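PDB 4D0U: fiber protein from Snake adenovirus 1, which probably forms, as a homotrimer, spikes at the capsid vertices that attach the virion to a host-cell receptor, the chain here being the head domain of the fibre. Local coordinates for residues L42-L48 and E92-F96; A75-L81 and L131-G137. The protein carries 2 engineered substitutions. One frame throughout, in Å; residues are numbered along the deposited sequence.

Interaction 1. Residues L42-L48 and E92-F96; sequences LDIAEEL and ELSSF
Ile44 and Glu92 meet at the middle of this strand-helix contact: the CD1 tip of Ile44 presses on the aliphatic part of Glu92, with Ile44 CD1 3.5 Å from Glu92 CG. The Ile44 torsions bring this tip forward: CG1 lies between the backbone N and the carbonyl carbon (chi1 65°), and CD1 then extends straight out toward the helix. Glu92, stretched out beyond CG, carries its carboxylate back along the strand to Leu42, where OE2 comes 3.5 Å from Leu42 CD1; this is packing against a methyl group, with no polar bond. The other Leu42 methyl, CD2, approaches the Phe96 ring at a slant and is 3.7 Å from Phe96 CD2. Farther along the strand the Glu46 carboxylate lies against Leu93, with OE1 3.4 Å from Leu93 CB and CD 3.6 Å from Leu93 CD2. Leu93 CD2 also lies 4.0 Å from Leu48 CD1, so one methyl of Leu93 touches both an acidic and an apolar side chain. No hydrogen bond joins the two segments directly. What holds the Glu46 head is Ser90, just before the helical segment: its hydroxyl is bonded both to Glu46 OE1 and to the backbone N of Leu93, fixing the carboxylate beside the start of the helix. Leu42, Ile44, Glu46 and Leu48, every second residue, form the face of the strand turned to the helix, while Asp43, Ala45 and Glu47 on the other face pack on the second subunit. The axis of 92-96 passes 10.1 Å from that of 42-48, at 116° to it; strand 42-48 pairs with strand 55-65. Phe96 meets the nearly parallel ring of Trp105 and reaches Ala60 on strand 55-65, and Leu48 touches Phe85 and Ala87 on strand 85-88.

Interaction 2. Residues A75-L81 and L131-G137; sequences AYSGDGL and LPEVGSG
Val134 leans toward segment 75-81, its CG2 methyl 3.4 Å from Asp79 O and 4.2 Å from Leu81 CG, past which it passes at a slant. Its CB also lies beside Ser77, 3.9 Å from Ser77 CB, so this one side chain spans the irregular part of the pairing. Within the strands, Tyr76 turns the edge of its ring to Ser136, whose CB sits near the ring plane 4.1 Å from Tyr76 CD1; Gly135 O approaches the same ring obliquely. CG anti to the backbone N (chi1 170°) swings the ring to this side, and Tyr141 of the second subunit packs on it as well. Tyr76 and Ser136 sit within an antiparallel ladder joining strand 68-77 to strand 135-143, an outermost strand of the sheet within this chain: Ala75 with Gly137 and Ser77 with Gly135 are hydrogen-bonded pairs, Tyr76 with Ser136 the non-hydrogen-bonded pair between them. Gly135 has a positive phi of 76°, which glycine accepts easily. Beyond it the ladder gives way to loops, still held by Val134 N to Asp79 O (2.9 Å) and by a single bridge between Leu81 and Leu131. Ser77 OG accepts from Asp79 N at 3.0 Å in an ST turn and also bonds Ser55 O. Two waters tie the loops, one from Ser77 O to Glu133 OE2, the other from Gly78 O to Pro132 O. Glu133 extends fully, and its OE2, which accepts from that first water at 2.6 Å, also makes a salt bridge with Arg104 of the second subunit.

In the fold
Along the chain the segments alternate, 42-48, 75-81, 92-96 and 131-137, so interactions 1 and 2 interlock in sequence. Their centres lie about 18 Å apart and their nearest atoms about 5 Å, without touching. Both reach the antiparallel sheet ordered 40-49, 55-65, 68-77, 135-143: interaction 1 packs helix 91-98 on one outermost strand, and interaction 2 pairs strand 135-143, the other outermost strand within this chain, with strand 68-77. Helix 91-98 lies in a connection between two strands of the second sheet, 85-88 and 105-109, and packs against edge strand 40-49 of the first. Each contact also reaches the second subunit, consistent with both sheet edges taking part in the homotrimer.

Interaction 1. Residues L42-L48 and E92-F96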
loop_
_atom_site.group_PDB
_atom_site.type_symbol
_atom_site.label_atom_id
_atom_site.label_comp_id
_atom_site.label_asym_id
_atom_site.label_seq_id
_atom_site.Cartn_x
_atom_site.Cartn_y
_atom_site.Cartn_z
ATOM N N LEU A 42 11.689 14.203 1.365
ATOM C CA LEU A 42 12.509 13.360 2.235
ATOM C C LEU A 42 12.346 11.915 1.803
ATOM O O LEU A 42 11.226 11.451 1.575
ATOM C CB LEU A 42 12.105 13.514 3.707
ATOM C CG LEU A 42 12.829 12.509 4.621
ATOM C CD1 LEU A 42 14.139 13.102 5.098
ATOM C CD2 LEU A 42 11.979 12.074 5.799
ATOM N N ASP A 43 13.454 11.196 1.667
ATOM C CA ASP A 43 13.350 9.787 1.343
ATOM C C ASP A 43 14.518 9.037 1.907
ATOM O O ASP A 43 15.555 8.966 1.238
ATOM C CB ASP A 43 13.298 9.596 -0.184
ATOM C CG ASP A 43 12.398 8.468 -0.594
ATOM O OD1 ASP A 43 11.809 7.842 0.311
ATOM O OD2 ASP A 43 12.252 8.205 -1.819
ATOM N N ILE A 44 14.370 8.475 3.110
ATOM C CA ILE A 44 15.480 7.806 3.772
ATOM C C ILE A 44 15.170 6.354 4.108
ATOM O O ILE A 44 14.015 5.965 4.227
ATOM C CB ILE A 44 15.891 8.525 5.062
ATOM C CG1 ILE A 44 14.765 8.473 6.102
ATOM C CG2 ILE A 44 16.384 9.950 4.745
ATOM C CD1 ILE A 44 15.023 9.216 7.383
ATOM N N ALA A 45 16.218 5.575 4.292
ATOM C CA ALA A 45 16.062 4.150 4.420
ATOM C C ALA A 45 17.147 3.644 5.342
ATOM O O ALA A 45 18.287 4.149 5.327
ATOM C CB ALA A 45 16.123 3.480 3.046
ATOM N N GLU A 46 16.791 2.678 6.175
ATOM C CA GLU A 46 17.739 2.072 7.083
ATOM C C GLU A 46 17.308 0.684 7.504
ATOM O O GLU A 46 16.122 0.370 7.503
ATOM C CB GLU A 46 18.015 2.962 8.290
ATOM C CG GLU A 46 16.927 3.148 9.307
ATOM C CD GLU A 46 17.342 4.186 10.361
ATOM O OE1 GLU A 46 17.418 5.372 9.960
ATOM O OE2 GLU A 46 17.596 3.849 11.544
ATOM N N GLU A 47 18.280 -0.126 7.897
ATOM C CA GLU A 47 18.014 -1.468 8.385
ATOM C C GLU A 47 18.103 -1.439 9.901
ATOM O O GLU A 47 19.033 -0.843 10.463
ATOM C CB GLU A 47 19.066 -2.420 7.814
ATOM C CG GLU A 47 18.737 -3.891 7.982
ATOM C CD GLU A 47 17.757 -4.381 6.938
ATOM O OE1 GLU A 47 17.578 -3.691 5.909
ATOM O OE2 GLU A 47 17.159 -5.454 7.146
ATOM N N LEU A 48 17.147 -2.080 10.565
ATOM C CA LEU A 48 17.154 -2.192 12.025
ATOM C C LEU A 48 17.218 -3.671 12.374
ATOM O O LEU A 48 16.687 -4.513 11.641
ATOM C CB LEU A 48 15.875 -1.582 12.636
ATOM C CG LEU A 48 15.798 -0.063 12.819
ATOM C CD1 LEU A 48 15.745 0.667 11.502
ATOM C CD2 LEU A 48 14.622 0.377 13.661
ATOM N N GLU A 92 17.397 10.580 12.755
ATOM C CA GLU A 92 16.548 11.072 11.685
ATOM C C GLU A 92 15.270 10.223 11.604
ATOM O O GLU A 92 14.170 10.783 11.487
ATOM C CB GLU A 92 17.264 11.086 10.332
ATOM C CG GLU A 92 16.468 11.844 9.281
ATOM C CD GLU A 92 17.248 12.205 8.003
ATOM O OE1 GLU A 92 18.276 11.550 7.679
ATOM O OE2 GLU A 92 16.805 13.153 7.302
ATOM N N LEU A 93 15.416 8.902 11.674
ATOM C CA LEU A 93 14.223 8.057 11.608
ATOM C C LEU A 93 13.379 8.290 12.841
ATOM O O LEU A 93 12.157 8.349 12.761
ATOM C CB LEU A 93 14.575 6.581 11.465
ATOM C CG LEU A 93 13.359 5.617 11.356
ATOM C CD1 LEU A 93 12.434 5.947 10.178
ATOM C CD2 LEU A 93 13.880 4.190 11.237
ATOM N N SER A 94 14.022 8.417 13.998
ATOM C CA SER A 94 13.284 8.614 15.235
ATOM C C SER A 94 12.465 9.893 15.194
ATOM O O SER A 94 11.318 9.893 15.595
ATOM C CB SER A 94 14.217 8.638 16.452
ATOM O OG SER A 94 14.925 7.423 16.586
ATOM N N SER A 95 13.049 10.977 14.675
ATOM C CA SER A 95 12.312 12.226 14.520
ATOM C C SER A 95 11.095 12.050 13.610
ATOM O O SER A 95 10.010 12.522 13.925
ATOM C CB SER A 95 13.244 13.332 14.028
ATOM O OG SER A 95 14.228 13.578 15.026
ATOM N N PHE A 96 11.294 11.342 12.495
ATOM C CA PHE A 96 10.199 11.066 11.575
ATOM C C PHE A 96 9.093 10.271 12.290
ATOM O O PHE A 96 7.899 10.594 12.167
ATOM C CB PHE A 96 10.719 10.289 10.375
ATOM C CG PHE A 96 9.670 10.024 9.308
ATOM C CD1 PHE A 96 8.915 8.851 9.352
ATOM C CD2 PHE A 96 9.492 10.897 8.239
ATOM C CE1 PHE A 96 7.976 8.589 8.357
ATOM C CE2 PHE A 96 8.551 10.634 7.245
ATOM C CZ PHE A 96 7.792 9.475 7.312
#

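Interaction 2. Residues A75-L81 and L131-G137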
loop_
_atom_site.group_PDB
_atom_site.type_symbol
_atom_site.label_atom_id
_atom_site.label_comp_id
_atom_site.label_asym_id
_atom_site.label_seq_id
_atom_site.Cartn_x
_atom_site.Cartn_y
_atom_site.Cartn_z
ATOM N N ALA A 75 7.718 -0.598 5.568
ATOM C CA ALA A 75 8.445 -1.579 6.396
ATOM C C ALA A 75 8.514 -2.906 5.667
ATOM O O ALA A 75 7.519 -3.325 5.062
ATOM C CB ALA A 75 7.736 -1.752 7.737
ATOM N N TYR A 76 9.683 -3.557 5.693
ATOM C CA TYR A 76 9.854 -4.880 5.075
ATOM C C TYR A 76 10.705 -5.770 5.980
ATOM O O TYR A 76 11.730 -5.339 6.496
ATOM C CB TYR A 76 10.562 -4.779 3.717
ATOM C CG TYR A 76 10.949 -6.145 3.230
ATOM C CD1 TYR A 76 9.986 -7.012 2.717
ATOM C CD2 TYR A 76 12.273 -6.598 3.354
ATOM C CE1 TYR A 76 10.316 -8.286 2.317
ATOM C CE2 TYR A 76 12.604 -7.891 2.948
ATOM C CZ TYR A 76 11.617 -8.703 2.429
ATOM O OH TYR A 76 11.904 -9.988 2.025
ATOM N N SER A 77 10.270 -7.008 6.163
ATOM C CA SER A 77 11.135 -8.052 6.720
ATOM C C SER A 77 10.806 -9.390 6.103
ATOM O O SER A 77 9.648 -9.731 5.912
ATOM C CB SER A 77 10.965 -8.142 8.242
ATOM O OG SER A 77 11.828 -9.158 8.775
ATOM N N GLY A 78 11.845 -10.167 5.838
ATOM C CA GLY A 78 11.631 -11.558 5.407
ATOM C C GLY A 78 11.505 -12.494 6.590
ATOM O O GLY A 78 11.200 -13.681 6.424
ATOM N N ASP A 79 11.715 -11.968 7.784
ATOM C CA ASP A 79 11.678 -12.789 8.986
ATOM C C ASP A 79 10.270 -12.951 9.503
ATOM O O ASP A 79 9.348 -12.243 9.083
ATOM C CB ASP A 79 12.597 -12.178 10.049
ATOM C CG ASP A 79 14.061 -12.195 9.619
ATOM O OD1 ASP A 79 14.465 -13.143 8.908
ATOM O OD2 ASP A 79 14.814 -11.265 9.966
ATOM N N GLY A 80 10.087 -13.890 10.420
ATOM C CA GLY A 80 8.939 -13.847 11.311
ATOM C C GLY A 80 9.186 -13.064 12.581
ATOM O O GLY A 80 10.333 -12.672 12.904
ATOM N N LEU A 81 8.111 -12.843 13.319
ATOM C CA LEU A 81 8.171 -12.129 14.590
ATOM C C LEU A 81 7.240 -12.810 15.537
ATOM O O LEU A 81 6.052 -12.969 15.252
ATOM C CB LEU A 81 7.675 -10.691 14.454
ATOM C CG LEU A 81 8.608 -9.525 14.298
ATOM C CD1 LEU A 81 7.743 -8.269 14.302
ATOM C CD2 LEU A 81 9.662 -9.474 15.399
ATOM N N LEU A 131 3.692 -13.618 13.817
ATOM C CA LEU A 131 3.749 -13.606 12.342
ATOM C C LEU A 131 4.807 -14.589 11.852
ATOM O O LEU A 131 5.993 -14.383 12.062
ATOM C CB LEU A 131 4.096 -12.212 11.811
ATOM C CG LEU A 131 3.165 -11.090 12.289
ATOM C CD1 LEU A 131 3.756 -9.751 11.891
ATOM C CD2 LEU A 131 1.773 -11.233 11.707
ATOM N N PRO A 132 4.374 -15.658 11.198
ATOM C CA PRO A 132 5.443 -16.547 10.708
ATOM C C PRO A 132 6.317 -15.890 9.648
ATOM O O PRO A 132 7.464 -16.309 9.452
ATOM C CB PRO A 132 4.684 -17.733 10.115
ATOM C CG PRO A 132 3.236 -17.362 10.097
ATOM C CD PRO A 132 3.001 -16.135 10.931
ATOM N N GLU A 133 5.784 -14.869 8.986
ATOM C CA GLU A 133 6.560 -14.034 8.073
ATOM C C GLU A 133 5.906 -12.661 8.088
ATOM O O GLU A 133 4.694 -12.571 8.081
ATOM C CB GLU A 133 6.530 -14.604 6.674
ATOM C CG GLU A 133 7.342 -13.762 5.712
ATOM C CD GLU A 133 7.496 -14.417 4.364
ATOM O OE1 GLU A 133 7.259 -15.653 4.271
ATOM O OE2 GLU A 133 7.895 -13.729 3.411
ATOM N N VAL A 134 6.723 -11.613 8.140
ATOM C CA VAL A 134 6.214 -10.245 8.189
ATOM C C VAL A 134 5.824 -9.727 6.805
ATOM O O VAL A 134 4.693 -9.240 6.618
ATOM C CB VAL A 134 7.250 -9.299 8.825
ATOM C CG1 VAL A 134 6.761 -7.852 8.769
ATOM C CG2 VAL A 134 7.507 -9.686 10.283
ATOM N N GLY A 135 6.719 -9.832 5.833
ATOM C CA GLY A 135 6.428 -9.266 4.507
ATOM C C GLY A 135 6.567 -7.750 4.524
ATOM O O GLY A 135 7.436 -7.191 5.212
ATOM N N SER A 136 5.729 -7.096 3.740
ATOM C CA SER A 136 5.840 -5.636 3.536
ATOM C C SER A 136 4.524 -4.950 3.844
ATOM O O SER A 136 3.445 -5.547 3.718
ATOM C CB SER A 136 6.321 -5.287 2.115
ATOM O OG SER A 136 5.324 -5.573 1.121
ATOM N N GLY A 137 4.606 -3.664 4.187
ATOM C CA GLY A 137 3.394 -2.859 4.306
ATOM C C GLY A 137 3.784 -1.402 4.504
ATOM O O GLY A 137 4.958 -1.063 4.614
HETATM O O HOH W 1 8.780 -11.292 3.372
HETATM O O HOH W 2 9.688 -16.007 7.723
#